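Long-range contacts in transcriptional regulator (Thermus thermophilus, PDB 2H0A), which probably regulates transcription as a CcpA-type repressor, its core resembling the periplasmic binding proteins that bind small ligands: residues A118-E123 with L157-H162; G187-A192 with D216-A221; P113-A118 with E176-P181; E12-L17 with L61-L66. One frame throughout, in Å; residues are numbered along the deposited sequence.

Interaction 1 of 4, residues A118-E123 with L157-H162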
loop_
_atom_site.group_PDB
_atom_site.type_symbol
_atom_site.label_atom_id
_atom_site.label_comp_id
_atom_site.label_asym_id
_atom_site.label_seq_id
_atom_site.Cartn_x
_atom_site.Cartn_y
_atom_site.Cartn_z
ATOM N N ALA A 118 -6.664 19.021 -10.051
ATOM C CA ALA A 118 -6.228 17.693 -10.432
ATOM C C ALA A 118 -5.379 17.064 -9.332
ATOM O O ALA A 118 -4.688 17.762 -8.575
ATOM C CB ALA A 118 -5.438 17.759 -11.730
ATOM N N ILE A 119 -5.449 15.740 -9.244
ATOM C CA ILE A 119 -4.683 14.998 -8.258
ATOM C C ILE A 119 -3.706 14.109 -9.022
ATOM O O ILE A 119 -4.103 13.352 -9.911
ATOM C CB ILE A 119 -5.598 14.121 -7.356
ATOM C CG1 ILE A 119 -6.689 14.985 -6.719
ATOM C CG2 ILE A 119 -4.774 13.466 -6.252
ATOM C CD1 ILE A 119 -7.615 14.239 -5.806
ATOM N N ALA A 120 -2.427 14.227 -8.682
ATOM C CA ALA A 120 -1.381 13.447 -9.324
ATOM C C ALA A 120 -0.817 12.425 -8.346
ATOM O O ALA A 120 -0.386 12.771 -7.244
ATOM C CB ALA A 120 -0.280 14.372 -9.816
ATOM N N VAL A 121 -0.828 11.162 -8.752
ATOM C CA VAL A 121 -0.318 10.090 -7.908
ATOM C C VAL A 121 1.202 9.997 -8.005
ATOM O O VAL A 121 1.766 9.912 -9.098
ATOM C CB VAL A 121 -0.940 8.743 -8.295
ATOM C CG1 VAL A 121 -0.411 7.646 -7.390
ATOM C CG2 VAL A 121 -2.457 8.835 -8.201
ATOM N N GLU A 122 1.852 10.012 -6.844
ATOM C CA GLU A 122 3.306 9.963 -6.755
ATOM C C GLU A 122 3.794 8.762 -5.946
ATOM O O GLU A 122 3.964 8.848 -4.729
ATOM C CB GLU A 122 3.812 11.260 -6.109
ATOM C CG GLU A 122 5.327 11.412 -6.035
ATOM C CD GLU A 122 5.957 11.695 -7.385
ATOM O OE1 GLU A 122 5.561 12.688 -8.033
ATOM O OE2 GLU A 122 6.853 10.927 -7.795
ATOM N N GLU A 123 4.013 7.640 -6.624
ATOM C CA GLU A 123 4.509 6.438 -5.961
ATOM C C GLU A 123 5.975 6.225 -6.319
ATOM O O GLU A 123 6.334 6.188 -7.500
ATOM C CB GLU A 123 3.698 5.211 -6.378
ATOM C CG GLU A 123 2.313 5.141 -5.761
ATOM C CD GLU A 123 2.342 5.261 -4.250
ATOM O OE1 GLU A 123 3.342 4.830 -3.634
ATOM O OE2 GLU A 123 1.357 5.775 -3.676
ATOM N N LEU A 157 -3.031 21.947 -8.584
ATOM C CA LEU A 157 -2.599 20.559 -8.610
ATOM C C LEU A 157 -2.265 20.083 -7.203
ATOM O O LEU A 157 -1.867 20.872 -6.346
ATOM C CB LEU A 157 -1.346 20.414 -9.466
ATOM C CG LEU A 157 -0.717 19.026 -9.495
ATOM C CD1 LEU A 157 -1.584 18.093 -10.323
ATOM C CD2 LEU A 157 0.663 19.111 -10.081
ATOM N N TYR A 158 -2.435 18.788 -6.966
ATOM C CA TYR A 158 -2.106 18.221 -5.671
ATOM C C TYR A 158 -1.437 16.892 -5.914
ATOM O O TYR A 158 -1.929 16.072 -6.682
ATOM C CB TYR A 158 -3.349 18.005 -4.815
ATOM C CG TYR A 158 -3.023 17.715 -3.363
ATOM C CD1 TYR A 158 -2.694 18.740 -2.484
ATOM C CD2 TYR A 158 -3.047 16.413 -2.870
ATOM C CE1 TYR A 158 -2.406 18.482 -1.159
ATOM C CE2 TYR A 158 -2.756 16.145 -1.542
ATOM C CZ TYR A 158 -2.439 17.184 -0.691
ATOM O OH TYR A 158 -2.158 16.919 0.635
ATOM N N ILE A 159 -0.303 16.689 -5.260
ATOM C CA ILE A 159 0.437 15.451 -5.405
ATOM C C ILE A 159 0.290 14.636 -4.123
ATOM O O ILE A 159 0.413 15.172 -3.016
ATOM C CB ILE A 159 1.930 15.743 -5.679
ATOM C CG1 ILE A 159 2.053 16.734 -6.844
ATOM C CG2 ILE A 159 2.663 14.449 -6.008
ATOM C CD1 ILE A 159 3.456 17.241 -7.088
ATOM N N THR A 160 0.021 13.344 -4.271
ATOM C CA THR A 160 -0.142 12.471 -3.117
ATOM C C THR A 160 -0.002 10.992 -3.487
ATOM O O THR A 160 0.430 10.665 -4.587
ATOM C CB THR A 160 -1.515 12.735 -2.425
ATOM O OG1 THR A 160 -1.628 11.914 -1.259
ATOM C CG2 THR A 160 -2.672 12.449 -3.369
ATOM N N ARG A 161 -0.355 10.103 -2.564
ATOM C CA ARG A 161 -0.246 8.666 -2.802
ATOM C C ARG A 161 -1.550 8.108 -3.352
ATOM O O ARG A 161 -2.596 8.753 -3.282
ATOM C CB ARG A 161 0.099 7.928 -1.508
ATOM C CG ARG A 161 1.140 8.601 -0.617
ATOM C CD ARG A 161 2.561 8.368 -1.078
ATOM N NE ARG A 161 2.846 6.954 -1.307
ATOM C CZ ARG A 161 2.630 5.976 -0.428
ATOM N NH1 ARG A 161 2.114 6.249 0.764
ATOM N NH2 ARG A 161 2.930 4.719 -0.742
ATOM N N HIS A 162 -1.474 6.894 -3.892
ATOM C CA HIS A 162 -2.630 6.225 -4.470
ATOM C C HIS A 162 -3.496 5.607 -3.375
ATOM O O HIS A 162 -3.451 4.411 -3.129
ATOM C CB HIS A 162 -2.154 5.166 -5.474
ATOM C CG HIS A 162 -3.263 4.386 -6.118
ATOM N ND1 HIS A 162 -3.603 3.111 -5.722
ATOM C CD2 HIS A 162 -4.100 4.701 -7.135
ATOM C CE1 HIS A 162 -4.603 2.671 -6.468
ATOM N NE2 HIS A 162 -4.922 3.616 -7.332
#
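The short strands A118-V121 and L157-T160 run side by side and parallel, their axes 27° apart. Backbone hydrogen bonds join them from Y158 N to A118 O, from A120 N to Y158 O, from T160 N to A120 O and, at 2.7 Å, from E122 N to T160 O. On the sheet face carrying A118, A120, L157 and I159, one branch of the leucine reaches over both alanines, with L157 CD1 4.0 Å from A120 CB. Further along, I159 CG2 lies alongside E122 CB at 3.4 Å, both side chains pointing the same way. On the other face, I119 CG2 and T160 CG2 stand in parallel 3.7 Å apart, and V121 CG1, placed anti to its own backbone nitrogen (chi1 -179°), meets H162 CB.

Past the ladder, the carboxylate of E123 spans two residues. E123 OE1 offers its syn lone pair to R161 NH2 at 2.9 Å, in the guanidinium plane, as a salt bridge, while the anti lone pair of E123 OE2 accepts H162 N at 3.1 Å. Because E123 is poorly ordered, this grip is known less securely than the strand pairing.

Helix 133-147 covers A118 and L157 through M138, whereas helix 164-175 lies against I119 and Y158 through A170 and F174. Y158 OH also makes a weak hydrogen bond to R168 of the second subunit. With helix 133-147 between the two strands in sequence, this is a beta-alpha-beta crossover at the sheet edge of a Rossmann-like lobe, as in the periplasmic-binding-protein fold.

Interaction 2 of 4, residues G187-A192 with D216-A221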
loop_
_atom_site.group_PDB
_atom_site.type_symbol
_atom_site.label_atom_id
_atom_site.label_comp_id
_atom_site.label_asym_id
_atom_site.label_seq_id
_atom_site.Cartn_x
_atom_site.Cartn_y
_atom_site.Cartn_z
ATOM N N GLY A 187 -7.529 11.278 -10.957
ATOM C CA GLY A 187 -6.370 10.652 -11.566
ATOM C C GLY A 187 -6.373 9.150 -11.386
ATOM O O GLY A 187 -5.732 8.437 -12.147
ATOM N N ALA A 188 -7.083 8.680 -10.363
ATOM C CA ALA A 188 -7.221 7.254 -10.060
ATOM C C ALA A 188 -8.535 7.073 -9.298
ATOM O O ALA A 188 -8.915 7.925 -8.487
ATOM C CB ALA A 188 -6.060 6.773 -9.221
ATOM N N ASP A 189 -9.239 5.976 -9.552
ATOM C CA ASP A 189 -10.509 5.761 -8.878
ATOM C C ASP A 189 -10.391 5.659 -7.358
ATOM O O ASP A 189 -11.245 6.160 -6.629
ATOM C CB ASP A 189 -11.208 4.525 -9.443
ATOM C CG ASP A 189 -11.676 4.725 -10.877
ATOM O OD1 ASP A 189 -11.866 5.893 -11.288
ATOM O OD2 ASP A 189 -11.869 3.716 -11.590
ATOM N N GLN A 190 -9.329 5.021 -6.880
ATOM C CA GLN A 190 -9.114 4.860 -5.443
ATOM C C GLN A 190 -9.085 6.229 -4.738
ATOM O O GLN A 190 -9.717 6.435 -3.702
ATOM C CB GLN A 190 -7.799 4.100 -5.218
ATOM C CG GLN A 190 -7.630 3.506 -3.833
ATOM C CD GLN A 190 -8.816 2.671 -3.407
ATOM O OE1 GLN A 190 -9.545 3.034 -2.489
ATOM N NE2 GLN A 190 -9.018 1.545 -4.074
ATOM N N VAL A 191 -8.348 7.162 -5.328
ATOM C CA VAL A 191 -8.215 8.518 -4.805
ATOM C C VAL A 191 -9.562 9.239 -4.920
ATOM O O VAL A 191 -9.973 9.966 -4.010
ATOM C CB VAL A 191 -7.125 9.274 -5.603
ATOM C CG1 VAL A 191 -6.908 10.663 -5.041
ATOM C CG2 VAL A 191 -5.827 8.464 -5.583
ATOM N N ALA A 192 -10.245 9.010 -6.044
ATOM C CA ALA A 192 -11.555 9.596 -6.310
ATOM C C ALA A 192 -12.584 9.175 -5.256
ATOM O O ALA A 192 -13.526 9.913 -4.963
ATOM C CB ALA A 192 -12.033 9.181 -7.693
ATOM N N ASP A 216 -9.373 4.854 -14.452
ATOM C CA ASP A 216 -9.374 3.397 -14.270
ATOM C C ASP A 216 -10.660 2.579 -14.361
ATOM O O ASP A 216 -10.623 1.360 -14.346
ATOM C CB ASP A 216 -9.064 2.984 -12.825
ATOM C CG ASP A 216 -7.569 2.942 -12.517
ATOM O OD1 ASP A 216 -6.725 2.898 -13.443
ATOM O OD2 ASP A 216 -7.230 2.930 -11.317
ATOM N N GLY A 217 -11.801 3.249 -14.449
ATOM C CA GLY A 217 -13.048 2.522 -14.575
ATOM C C GLY A 217 -13.263 1.243 -13.776
ATOM O O GLY A 217 -13.862 0.281 -14.272
ATOM N N HIS A 218 -12.707 1.187 -12.571
ATOM C CA HIS A 218 -12.843 0.008 -11.728
ATOM C C HIS A 218 -14.280 -0.381 -11.435
ATOM O O HIS A 218 -15.172 0.464 -11.423
ATOM C CB HIS A 218 -12.123 0.201 -10.393
ATOM C CG HIS A 218 -10.636 0.165 -10.503
ATOM N ND1 HIS A 218 -9.977 -0.678 -11.370
ATOM C CD2 HIS A 218 -9.678 0.853 -9.842
ATOM C CE1 HIS A 218 -8.674 -0.506 -11.241
ATOM N NE2 HIS A 218 -8.467 0.417 -10.320
ATOM N N PRO A 219 -14.524 -1.676 -11.193
ATOM C CA PRO A 219 -15.873 -2.157 -10.896
ATOM C C PRO A 219 -16.535 -1.392 -9.745
ATOM O O PRO A 219 -17.707 -1.042 -9.816
ATOM C CB PRO A 219 -15.640 -3.625 -10.552
ATOM C CG PRO A 219 -14.502 -3.988 -11.449
ATOM C CD PRO A 219 -13.579 -2.802 -11.307
ATOM N N PHE A 220 -15.780 -1.121 -8.691
ATOM C CA PHE A 220 -16.355 -0.422 -7.558
ATOM C C PHE A 220 -16.831 0.984 -7.894
ATOM O O PHE A 220 -17.502 1.629 -7.093
ATOM C CB PHE A 220 -15.356 -0.393 -6.392
ATOM C CG PHE A 220 -14.166 0.509 -6.603
ATOM C CD1 PHE A 220 -14.307 1.895 -6.610
ATOM C CD2 PHE A 220 -12.889 -0.030 -6.728
ATOM C CE1 PHE A 220 -13.194 2.726 -6.732
ATOM C CE2 PHE A 220 -11.769 0.796 -6.851
ATOM C CZ PHE A 220 -11.925 2.173 -6.852
ATOM N N ALA A 221 -16.503 1.450 -9.091
ATOM C CA ALA A 221 -16.875 2.795 -9.515
ATOM C C ALA A 221 -18.351 2.979 -9.838
ATOM O O ALA A 221 -18.877 4.085 -9.723
ATOM C CB ALA A 221 -16.036 3.206 -10.713
HETATM O O HOH W 1 -7.543 3.640 -8.820
#
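D189 OD2 accepts the backbone N-H of H218 at 2.8 Å, nearly along its own C-O axis and with an N-H...O angle of 158°. G217 N is similarly near, but its N-H points too poorly for a bond. The second oxygen, D189 OD1, is hydrogen-bonded to T228, so both ends of the carboxylate are engaged.

F220 meets D189 at its CB rather than at its carboxylate. F220 CG occupies the position between backbone N and carbonyl carbon (chi1 71°), which brings F220 CZ to 3.6 Å from D189 CB, while the ring edge is turned to Q190 N. D216 CB sits 3.6 Å above the centre of the H218 imidazole. R16 of helix 12-25, in the other lobe, bonds H218 ND1 and D216 O, so the contact faces the junction between the lobes.

A water joins the start of helix 189-200 to the turn after strand 210-215, accepting from Q190 N at 3.0 Å and donating to D216 OD2 at 2.6 Å. D189 OD2 and D216 OD2 are 4.7 Å apart. Two like charges so close would probably disfavour each other, and the H218 N-H on D189 and the water held by Q190 N on D216 probably help to offset that cost.

Interaction 3 of 4, residues P113-A118 with E176-P181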
loop_
_atom_site.group_PDB
_atom_site.type_symbol
_atom_site.label_atom_id
_atom_site.label_comp_id
_atom_site.label_asym_id
_atom_site.label_seq_id
_atom_site.Cartn_x
_atom_site.Cartn_y
_atom_site.Cartn_z
ATOM N N PRO A 113 -18.792 24.665 -14.423
ATOM C CA PRO A 113 -18.520 25.887 -13.661
ATOM C C PRO A 113 -17.548 25.608 -12.500
ATOM O O PRO A 113 -17.417 24.464 -12.053
ATOM C CB PRO A 113 -19.904 26.289 -13.154
ATOM C CG PRO A 113 -20.827 25.716 -14.181
ATOM C CD PRO A 113 -20.235 24.371 -14.439
ATOM N N GLY A 114 -16.873 26.648 -12.016
ATOM C CA GLY A 114 -15.945 26.475 -10.915
ATOM C C GLY A 114 -14.578 25.995 -11.364
ATOM O O GLY A 114 -14.480 25.273 -12.357
ATOM N N PRO A 115 -13.501 26.369 -10.644
ATOM C CA PRO A 115 -12.112 25.996 -10.940
ATOM C C PRO A 115 -11.862 24.493 -11.001
ATOM O O PRO A 115 -12.424 23.718 -10.235
ATOM C CB PRO A 115 -11.334 26.661 -9.815
ATOM C CG PRO A 115 -12.309 26.604 -8.685
ATOM C CD PRO A 115 -13.577 27.051 -9.341
ATOM N N ILE A 116 -10.997 24.096 -11.917
ATOM C CA ILE A 116 -10.665 22.699 -12.111
ATOM C C ILE A 116 -9.341 22.338 -11.428
ATOM O O ILE A 116 -8.307 22.977 -11.666
ATOM C CB ILE A 116 -10.566 22.396 -13.609
ATOM C CG1 ILE A 116 -11.901 22.731 -14.282
ATOM C CG2 ILE A 116 -10.164 20.948 -13.814
ATOM C CD1 ILE A 116 -11.841 22.795 -15.795
ATOM N N PHE A 117 -9.389 21.320 -10.571
ATOM C CA PHE A 117 -8.210 20.857 -9.850
ATOM C C PHE A 117 -7.892 19.447 -10.307
ATOM O O PHE A 117 -8.743 18.754 -10.864
ATOM C CB PHE A 117 -8.452 20.826 -8.337
ATOM C CG PHE A 117 -8.763 22.162 -7.734
ATOM C CD1 PHE A 117 -10.060 22.652 -7.730
ATOM C CD2 PHE A 117 -7.754 22.931 -7.161
ATOM C CE1 PHE A 117 -10.355 23.877 -7.166
ATOM C CE2 PHE A 117 -8.037 24.161 -6.593
ATOM C CZ PHE A 117 -9.346 24.637 -6.595
ATOM N N ALA A 118 -6.664 19.021 -10.051
ATOM C CA ALA A 118 -6.228 17.693 -10.432
ATOM C C ALA A 118 -5.379 17.064 -9.332
ATOM O O ALA A 118 -4.688 17.762 -8.575
ATOM C CB ALA A 118 -5.438 17.759 -11.730
ATOM N N GLU A 176 -9.585 25.112 0.445
ATOM C CA GLU A 176 -9.102 26.351 1.036
ATOM C C GLU A 176 -8.678 27.321 -0.068
ATOM O O GLU A 176 -8.374 28.490 0.184
ATOM C CB GLU A 176 -7.973 26.092 2.049
ATOM C CG GLU A 176 -7.035 24.946 1.745
ATOM C CD GLU A 176 -6.095 24.621 2.917
ATOM O OE1 GLU A 176 -6.594 24.376 4.041
ATOM O OE2 GLU A 176 -4.856 24.605 2.710
ATOM N N LYS A 177 -8.704 26.823 -1.301
ATOM C CA LYS A 177 -8.361 27.618 -2.477
ATOM C C LYS A 177 -9.629 28.053 -3.226
ATOM O O LYS A 177 -9.611 29.020 -3.987
ATOM C CB LYS A 177 -7.469 26.815 -3.435
ATOM C CG LYS A 177 -6.020 26.671 -3.007
ATOM C CD LYS A 177 -5.220 25.908 -4.065
ATOM C CE LYS A 177 -3.767 25.638 -3.642
ATOM N NZ LYS A 177 -2.867 26.831 -3.701
ATOM N N ALA A 178 -10.726 27.333 -3.006
ATOM C CA ALA A 178 -11.975 27.647 -3.683
ATOM C C ALA A 178 -13.200 27.060 -2.999
ATOM O O ALA A 178 -13.134 26.045 -2.311
ATOM C CB ALA A 178 -11.910 27.157 -5.128
ATOM N N SER A 179 -14.332 27.713 -3.203
ATOM C CA SER A 179 -15.577 27.254 -2.622
ATOM C C SER A 179 -16.338 26.505 -3.702
ATOM O O SER A 179 -16.030 26.626 -4.890
ATOM C CB SER A 179 -16.414 28.442 -2.140
ATOM O OG SER A 179 -16.987 29.144 -3.230
ATOM N N PRO A 180 -17.328 25.701 -3.301
ATOM C CA PRO A 180 -18.105 24.958 -4.290
ATOM C C PRO A 180 -18.811 25.976 -5.177
ATOM O O PRO A 180 -19.101 27.090 -4.739
ATOM C CB PRO A 180 -19.083 24.167 -3.426
ATOM C CG PRO A 180 -18.308 23.945 -2.163
ATOM C CD PRO A 180 -17.699 25.301 -1.934
ATOM N N PRO A 181 -19.076 25.619 -6.440
ATOM C CA PRO A 181 -18.745 24.334 -7.050
ATOM C C PRO A 181 -17.308 24.300 -7.546
ATOM O O PRO A 181 -16.737 25.331 -7.911
ATOM C CB PRO A 181 -19.722 24.250 -8.205
ATOM C CG PRO A 181 -19.727 25.661 -8.685
ATOM C CD PRO A 181 -19.830 26.459 -7.387
#
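The F117 ring receives the A178 methyl at its edge, in the ring plane, with A178 CB 3.9 Å from F117 CZ. Obliquely beside that edge, the aliphatic part of K177 reaches the ring, K177 CB lying 4.2 Å from F117 CE2. The F174 ring, from the helix before the loop, also meets F117, the planes inclined at about 30°. F117 CG is anti to the carbonyl carbon (chi1 -61°), which swings the ring out toward the loop 176-181.

The same methyl serves a second partner: P115 CG touches A178 CB at 3.6 Å, so one methyl touches both the pyrrolidine ring and the aromatic rim. P115 CD also lies near P181 O. That carbonyl is approached more closely by G114, whose CA stands 3.3 Å from P181 O in a CA-H...O contact with an angle of 146° at the hydrogen. A cis peptide bond precedes P181, turning the loop as it comes alongside G114. Between the segments the joining forces are therefore apolar contact and this single carbon-hydrogen approach.

Conventional hydrogen bonding is supplied by strand 182-185, where N183 pairs through its backbone with P115 and F117 and through its side chain with P113 O. The contact thus closes the start of strand 116-121 against the loop that carries the chain from helix 164-175 into strand 182-185, its neighbour in the sheet, while I116 packs on helix 133-147 through F141 and L145.

Interaction 4 of 4, residues E12-L17 with L61-L66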
loop_
_atom_site.group_PDB
_atom_site.type_symbol
_atom_site.label_atom_id
_atom_site.label_comp_id
_atom_site.label_asym_id
_atom_site.label_seq_id
_atom_site.Cartn_x
_atom_site.Cartn_y
_atom_site.Cartn_z
ATOM N N GLU A 12 -6.386 -3.065 -7.457
ATOM C CA GLU A 12 -7.510 -3.574 -8.234
ATOM C C GLU A 12 -7.151 -3.673 -9.720
ATOM O O GLU A 12 -7.723 -4.474 -10.456
ATOM C CB GLU A 12 -8.732 -2.671 -8.048
ATOM C CG GLU A 12 -9.907 -3.017 -8.947
ATOM C CD GLU A 12 -10.589 -4.319 -8.566
ATOM O OE1 GLU A 12 -9.900 -5.229 -8.057
ATOM O OE2 GLU A 12 -11.814 -4.439 -8.789
ATOM N N PHE A 13 -6.188 -2.860 -10.144
ATOM C CA PHE A 13 -5.751 -2.833 -11.533
ATOM C C PHE A 13 -5.106 -4.149 -11.920
ATOM O O PHE A 13 -5.203 -4.593 -13.068
ATOM C CB PHE A 13 -4.755 -1.693 -11.746
ATOM C CG PHE A 13 -4.196 -1.617 -13.146
ATOM C CD1 PHE A 13 -4.960 -1.118 -14.193
ATOM C CD2 PHE A 13 -2.892 -2.035 -13.413
ATOM C CE1 PHE A 13 -4.432 -1.032 -15.482
ATOM C CE2 PHE A 13 -2.363 -1.949 -14.702
ATOM C CZ PHE A 13 -3.135 -1.448 -15.733
ATOM N N TYR A 14 -4.438 -4.777 -10.964
ATOM C CA TYR A 14 -3.788 -6.039 -11.243
ATOM C C TYR A 14 -4.760 -7.184 -11.068
ATOM O O TYR A 14 -4.610 -8.226 -11.699
ATOM C CB TYR A 14 -2.552 -6.190 -10.361
ATOM C CG TYR A 14 -1.541 -5.124 -10.691
ATOM C CD1 TYR A 14 -0.804 -5.183 -11.875
ATOM C CD2 TYR A 14 -1.434 -3.978 -9.906
ATOM C CE1 TYR A 14 -0.000 -4.123 -12.278
ATOM C CE2 TYR A 14 -0.635 -2.909 -10.297
ATOM C CZ TYR A 14 0.076 -2.985 -11.488
ATOM O OH TYR A 14 0.824 -1.902 -11.899
ATOM N N ARG A 15 -5.775 -6.999 -10.234
ATOM C CA ARG A 15 -6.737 -8.073 -10.065
ATOM C C ARG A 15 -7.446 -8.227 -11.401
ATOM O O ARG A 15 -7.547 -9.332 -11.933
ATOM C CB ARG A 15 -7.768 -7.756 -8.977
ATOM C CG ARG A 15 -8.719 -8.921 -8.720
ATOM C CD ARG A 15 -9.955 -8.534 -7.917
ATOM N NE ARG A 15 -10.880 -7.695 -8.676
ATOM C CZ ARG A 15 -11.503 -8.077 -9.787
ATOM N NH1 ARG A 15 -11.311 -9.291 -10.284
ATOM N NH2 ARG A 15 -12.315 -7.238 -10.410
ATOM N N ARG A 16 -7.919 -7.107 -11.944
ATOM C CA ARG A 16 -8.629 -7.102 -13.224
ATOM C C ARG A 16 -7.748 -7.567 -14.371
ATOM O O ARG A 16 -8.225 -8.216 -15.297
ATOM C CB ARG A 16 -9.145 -5.702 -13.549
ATOM C CG ARG A 16 -10.069 -5.112 -12.505
ATOM C CD ARG A 16 -10.317 -3.646 -12.811
ATOM N NE ARG A 16 -10.958 -3.475 -14.110
ATOM C CZ ARG A 16 -11.066 -2.316 -14.751
ATOM N NH1 ARG A 16 -10.575 -1.208 -14.213
ATOM N NH2 ARG A 16 -11.662 -2.272 -15.932
ATOM N N LEU A 17 -6.466 -7.226 -14.301
ATOM C CA LEU A 17 -5.504 -7.583 -15.335
ATOM C C LEU A 17 -5.350 -9.092 -15.421
ATOM O O LEU A 17 -5.358 -9.664 -16.507
ATOM C CB LEU A 17 -4.150 -6.944 -15.029
ATOM C CG LEU A 17 -3.234 -6.697 -16.228
ATOM C CD1 LEU A 17 -3.873 -5.651 -17.135
ATOM C CD2 LEU A 17 -1.876 -6.214 -15.759
ATOM N N LEU A 61 4.818 -9.698 -18.451
ATOM C CA LEU A 61 5.304 -8.657 -17.549
ATOM C C LEU A 61 4.325 -7.497 -17.464
ATOM O O LEU A 61 3.950 -6.925 -18.481
ATOM C CB LEU A 61 6.658 -8.141 -18.026
ATOM C CG LEU A 61 7.701 -7.880 -16.936
ATOM C CD1 LEU A 61 8.886 -7.146 -17.549
ATOM C CD2 LEU A 61 7.098 -7.060 -15.795
ATOM N N ALA A 62 3.931 -7.135 -16.246
ATOM C CA ALA A 62 2.967 -6.056 -16.048
ATOM C C ALA A 62 3.507 -4.716 -15.530
ATOM O O ALA A 62 4.364 -4.664 -14.648
ATOM C CB ALA A 62 1.843 -6.546 -15.137
ATOM N N SER A 63 2.975 -3.642 -16.112
ATOM C CA SER A 63 3.282 -2.253 -15.767
ATOM C C SER A 63 4.725 -1.789 -15.722
ATOM O O SER A 63 4.991 -0.619 -15.955
ATOM C CB SER A 63 2.619 -1.902 -14.440
ATOM O OG SER A 63 1.224 -2.128 -14.505
ATOM N N TYR A 64 5.665 -2.679 -15.426
ATOM C CA TYR A 64 7.067 -2.268 -15.356
ATOM C C TYR A 64 7.940 -2.906 -16.417
ATOM O O TYR A 64 7.922 -4.120 -16.610
ATOM C CB TYR A 64 7.602 -2.523 -13.952
ATOM C CG TYR A 64 6.804 -1.749 -12.935
ATOM C CD1 TYR A 64 5.580 -2.225 -12.463
ATOM C CD2 TYR A 64 7.228 -0.491 -12.510
ATOM C CE1 TYR A 64 4.792 -1.460 -11.593
ATOM C CE2 TYR A 64 6.455 0.280 -11.650
ATOM C CZ TYR A 64 5.237 -0.205 -11.192
ATOM O OH TYR A 64 4.465 0.571 -10.352
ATOM N N ASP A 65 8.721 -2.069 -17.090
ATOM C CA ASP A 65 9.535 -2.521 -18.207
ATOM C C ASP A 65 10.845 -3.297 -18.076
ATOM O O ASP A 65 10.851 -4.481 -17.751
ATOM C CB ASP A 65 9.761 -1.344 -19.170
ATOM C CG ASP A 65 10.555 -1.745 -20.401
ATOM O OD1 ASP A 65 10.446 -2.918 -20.825
ATOM O OD2 ASP A 65 11.285 -0.892 -20.943
ATOM N N LEU A 66 11.952 -2.622 -18.366
ATOM C CA LEU A 66 13.267 -3.251 -18.390
ATOM C C LEU A 66 14.083 -3.355 -17.112
ATOM O O LEU A 66 13.621 -3.046 -16.016
ATOM C CB LEU A 66 14.119 -2.587 -19.492
ATOM C CG LEU A 66 14.350 -1.066 -19.445
ATOM C CD1 LEU A 66 15.603 -0.774 -18.624
ATOM C CD2 LEU A 66 14.512 -0.502 -20.859
#
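The N-terminal end of helix 12-25 passes over the end of strand 58-62, with the nearest CA atoms, those of Y14 and A62, 8.3 Å apart. This is helix-on-sheet packing in a Rossmann-like lobe, since helix 12-25 connects strand 2-6 to strand 31-34, and strand 2-6 lies beside strand 58-62 in the parallel sheet.

A62 presents its methyl group to the helix. L17 CD2 meets A62 CB at 3.8 Å, and Y14 brings its ring edge to the same methyl, with Y14 CE1 4.2 Å from A62 CB. V84 of the neighbouring strand also packs on both L17 and A62, widening the apolar patch.

Just after the strand, S63 takes a positive phi of 52°, and its hydroxyl comes near the plane of two aromatic rings at their edges. One is F13, with F13 CE2 3.6 Å from S63 OG. The other belongs to Y14, which directs its CG anti to the carbonyl carbon (chi1 -64°), an orientation that carries its phenol group toward the turn. The two rings also brace each other, F13 CD2 standing 3.6 Å above the Y14 plane and offset toward the rim.

Y64 adds a looser, oblique approach, with Y64 CE1 4.0 Å from Y14 OH. The polar core of the contact is a short relay: S63 OG is hydrogen-bonded to D85 OD2 and accepts the hydroxyl of Y14, with Y14 OH and S63 OG 2.6 Å apart.

How the interactions relate
From the N terminus, interaction 4 closes first, bringing helix 12-25 onto the end of strand 58-62 in one lobe. Interaction 3 then closes the longest loop, between 113-118 and 176-181, with interaction 1 nested inside it; the two share A118 on strand 116-121, at centres about 17 Å apart. Interaction 2 follows in series and joins the start of helix 189-200 to the turn after strand 210-215. It abuts interaction 1, where H162 packs on A188 and I119 on V191. It also touches interaction 4, since R16 NH1 probably bonds D216 O at 2.6 Å, linking the two lobes. Interactions 3 and 4 lie far apart, their centres about 33 Å from each other.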